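Side-chain contacts in hypothetical protein (Pseudomonas aeruginosa, PDB 2H9F), which is a PrpF-family protein that probably isomerises methylaconitate: residues L202-P205 and T209-A212; I253-A258 and G262-P267. All coordinates share one frame; numbering follows the deposited sequence.

Interaction 1: residues L202-P205 and T209-A212; sequences LEVP and TFKA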
# COMPACT_ATOMS: atom_id res chain seq x y z
N LEU A 202 45.56 -0.47 -5.58
CA LEU A 202 44.85 -1.41 -4.73
C LEU A 202 45.28 -2.81 -5.08
O LEU A 202 45.00 -3.29 -6.16
CB LEU A 202 43.34 -1.26 -4.93
CG LEU A 202 42.45 -2.14 -4.03
CD1 LEU A 202 42.59 -1.77 -2.55
CD2 LEU A 202 41.01 -2.05 -4.56
N GLU A 203 45.94 -3.47 -4.14
CA GLU A 203 46.37 -4.84 -4.32
C GLU A 203 45.25 -5.84 -4.01
O GLU A 203 44.79 -5.93 -2.87
CB GLU A 203 47.52 -5.15 -3.39
CG GLU A 203 48.91 -4.93 -3.95
CD GLU A 203 49.90 -5.81 -3.21
OE1 GLU A 203 49.98 -7.03 -3.52
OE2 GLU A 203 50.57 -5.30 -2.28
N VAL A 204 44.84 -6.60 -5.02
CA VAL A 204 43.84 -7.64 -4.86
C VAL A 204 44.48 -9.02 -5.09
O VAL A 204 44.66 -9.45 -6.24
CB VAL A 204 42.66 -7.41 -5.82
CG1 VAL A 204 41.48 -8.32 -5.43
CG2 VAL A 204 42.25 -5.92 -5.85
N PRO A 205 44.83 -9.72 -3.99
CA PRO A 205 45.52 -11.00 -4.03
C PRO A 205 44.95 -11.99 -5.04
O PRO A 205 43.74 -12.28 -5.03
CB PRO A 205 45.35 -11.52 -2.60
CG PRO A 205 45.33 -10.29 -1.77
CD PRO A 205 44.57 -9.29 -2.60
N THR A 209 46.66 -5.71 -9.35
CA THR A 209 46.84 -4.44 -8.66
C THR A 209 46.22 -3.37 -9.55
O THR A 209 46.54 -3.27 -10.72
CB THR A 209 48.31 -4.17 -8.33
OG1 THR A 209 48.74 -5.14 -7.37
CG2 THR A 209 48.49 -2.79 -7.72
N PHE A 210 45.29 -2.62 -8.99
CA PHE A 210 44.44 -1.77 -9.79
C PHE A 210 44.42 -0.36 -9.24
O PHE A 210 44.45 -0.18 -8.05
CB PHE A 210 43.02 -2.31 -9.76
CG PHE A 210 42.88 -3.70 -10.33
CD1 PHE A 210 43.30 -3.98 -11.61
CD2 PHE A 210 42.33 -4.72 -9.57
CE1 PHE A 210 43.17 -5.27 -12.14
CE2 PHE A 210 42.21 -6.01 -10.09
CZ PHE A 210 42.61 -6.28 -11.38
N LYS A 211 44.30 0.64 -10.11
CA LYS A 211 44.04 1.99 -9.64
C LYS A 211 42.67 2.01 -8.98
O LYS A 211 41.73 1.35 -9.41
CB LYS A 211 44.07 2.99 -10.79
CG LYS A 211 45.43 3.16 -11.49
CD LYS A 211 46.50 3.64 -10.54
CE LYS A 211 47.86 3.76 -11.23
NZ LYS A 211 48.96 4.05 -10.25
N ALA A 212 42.55 2.73 -7.88
CA ALA A 212 41.26 2.80 -7.22
C ALA A 212 41.10 4.11 -6.45
O ALA A 212 42.04 4.58 -5.85
CB ALA A 212 41.07 1.59 -6.29
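Leu202 and Phe210 form an antiparallel hydrogen-bonded pair in the beta hairpin of strands 200-204 and 208-216. Two backbone bonds define the pair: Leu202 N to Phe210 O, 2.7 Å and nearly straight at 170°, and Phe210 N to Leu202 O, 2.9 Å. The segment axes run at 142°, well short of exactly antiparallel. On the buried face, CB of Leu202 lies 3.9 Å from CB of Ala212. With CG anti to the backbone N (chi1 -177°), the Leu202 side chain also brings CD2 to 4.0 Å from the same Ala212 methyl; it further touches Val222 of strand 220-225 and Ile253 of helix 244-260. Glu203 and Thr209 form the adjoining antiparallel non-hydrogen-bonded pair, on the opposite, exposed face. Here the contact is made by the aliphatic part of the glutamate, since its CG sits 3.4 Å from Thr209 OG1; the threonine's first torsion turns OG1 toward the Glu203 chain while CG2 lies 3.9 Å from Leu202 O. Val204 returns to the buried side, where its side chain runs at about a right angle to that of Phe210, which also packs on Arg249 of helix 244-260. The hairpin thus presents an apolar underside to that helix and a polar outer surface to solvent. Near the turn of the hairpin, Val204 CG2 approaches the Phe210 ring obliquely, 3.9 Å from CD2.

Interaction 2: residues I253-A258 and G262-P267; sequences IRVAGA and GLIKTP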
# COMPACT_ATOMS: atom_id res chain seq x y z
N ILE A 253 37.81 -7.67 -5.00
CA ILE A 253 38.21 -6.28 -5.12
C ILE A 253 37.55 -5.46 -4.02
O ILE A 253 38.21 -4.65 -3.34
CB ILE A 253 37.86 -5.68 -6.50
CG1 ILE A 253 38.47 -6.53 -7.63
CG2 ILE A 253 38.42 -4.28 -6.59
CD1 ILE A 253 38.11 -6.12 -9.01
N ARG A 254 36.26 -5.72 -3.80
CA ARG A 254 35.52 -5.02 -2.78
C ARG A 254 36.18 -5.27 -1.40
O ARG A 254 36.38 -4.35 -0.63
CB ARG A 254 34.04 -5.47 -2.77
CG ARG A 254 33.09 -4.51 -2.01
CD ARG A 254 31.65 -5.06 -1.88
NE ARG A 254 31.58 -6.17 -0.92
CZ ARG A 254 31.48 -6.06 0.41
NH1 ARG A 254 31.35 -4.90 1.02
NH2 ARG A 254 31.45 -7.14 1.13
N VAL A 255 36.56 -6.52 -1.13
CA VAL A 255 37.19 -6.87 0.16
C VAL A 255 38.57 -6.21 0.34
O VAL A 255 38.91 -5.72 1.42
CB VAL A 255 37.29 -8.43 0.29
CG1 VAL A 255 38.10 -8.86 1.51
CG2 VAL A 255 35.88 -9.04 0.36
N ALA A 256 39.36 -6.22 -0.73
CA ALA A 256 40.65 -5.55 -0.75
C ALA A 256 40.51 -4.05 -0.39
O ALA A 256 41.24 -3.53 0.45
CB ALA A 256 41.29 -5.73 -2.11
N GLY A 257 39.54 -3.37 -1.00
CA GLY A 257 39.25 -1.96 -0.69
C GLY A 257 38.75 -1.76 0.73
O GLY A 257 39.12 -0.78 1.38
N ALA A 258 37.92 -2.68 1.21
CA ALA A 258 37.43 -2.60 2.59
C ALA A 258 38.57 -2.64 3.55
O ALA A 258 38.59 -1.92 4.54
CB ALA A 258 36.50 -3.74 2.90
N GLY A 262 40.16 0.46 5.96
CA GLY A 262 40.07 0.27 7.42
C GLY A 262 38.68 -0.12 7.91
O GLY A 262 38.40 -0.10 9.11
N LEU A 263 37.79 -0.49 6.99
CA LEU A 263 36.42 -0.88 7.34
C LEU A 263 36.34 -2.30 7.91
O LEU A 263 35.37 -2.64 8.61
CB LEU A 263 35.52 -0.78 6.11
CG LEU A 263 35.27 0.64 5.59
CD1 LEU A 263 34.54 0.60 4.24
CD2 LEU A 263 34.49 1.47 6.63
N ILE A 264 37.34 -3.13 7.60
CA ILE A 264 37.51 -4.44 8.23
C ILE A 264 38.98 -4.67 8.53
O ILE A 264 39.86 -4.15 7.84
CB ILE A 264 36.96 -5.60 7.37
CG1 ILE A 264 37.64 -5.67 5.99
CG2 ILE A 264 35.47 -5.44 7.18
CD1 ILE A 264 37.03 -6.70 5.05
N LYS A 265 39.23 -5.44 9.59
CA LYS A 265 40.59 -5.79 9.99
C LYS A 265 41.08 -7.04 9.23
O LYS A 265 42.28 -7.20 9.00
CB LYS A 265 40.66 -5.99 11.51
CG LYS A 265 40.38 -4.70 12.34
N THR A 266 40.16 -7.90 8.81
CA THR A 266 40.52 -9.17 8.18
C THR A 266 39.57 -9.54 7.03
O THR A 266 38.40 -9.23 7.10
CB THR A 266 40.51 -10.29 9.24
OG1 THR A 266 40.42 -11.55 8.58
CG2 THR A 266 39.33 -10.14 10.20
N PRO A 267 40.07 -10.20 5.96
CA PRO A 267 39.20 -10.55 4.80
C PRO A 267 37.96 -11.40 5.09
O PRO A 267 36.98 -11.33 4.35
CB PRO A 267 40.14 -11.33 3.86
CG PRO A 267 41.52 -10.97 4.29
CD PRO A 267 41.46 -10.65 5.76
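Ala258 and Leu263 meet where helix 244-260 ends: Gly262, with positive phi (78°), is the first residue to leave the helical conformation, in a Schellman motif. Leu263 N donates to Ala258 O at 2.9 Å, nearly in line with the carbonyl although the hydrogen bond is bent, 139° at the hydrogen. The packing is tight around Ala258, whose CB lies 3.7 Å from Ile264 CD1 and 3.8 Å from Ile264 CG1. Ile264 reaches that methyl because CG1 stands between its own backbone N and carbonyl carbon (chi1 59°), and the extended chain then carries CD1 back toward Val255. Pro277, from the loop before strand 278-283, also touches Ala258.

One helical turn back, the fit is looser and nearer solvent. Partly exposed Val255 places CG1 4.3 Å from Ile264 CD1 and 4.0 Å from CB of Pro267, an exposed residue at the margin of the contact. The backbone bond from Leu263 N to Ala258 O joins an otherwise apolar contact, which implies that the chain is turned by main-chain capping and then laid back against the helix by aliphatic packing.

Overall arrangement
Helix 244-260 connects the two contacts, whose centres lie 12 Å apart. Interaction 1 packs against one side of the helix through Leu202 and Val204; interaction 2 belongs to it, folding the following loop back along its last turns. They touch directly: Leu202 CD1 is 3.7 Å from Ala256 O, and Val204 CG1 is 3.8 Å from Ile253 N. Four of six touching residues are buried in interaction 1, against two of six in interaction 2. Paired strand hydrogen bonds organise the former and helix capping the latter, yet both add apolar packing, aromatic as well as aliphatic in interaction 1. Ala256 faces the hairpin while Val255 faces the loop, so neighbouring helix residues serve different contacts.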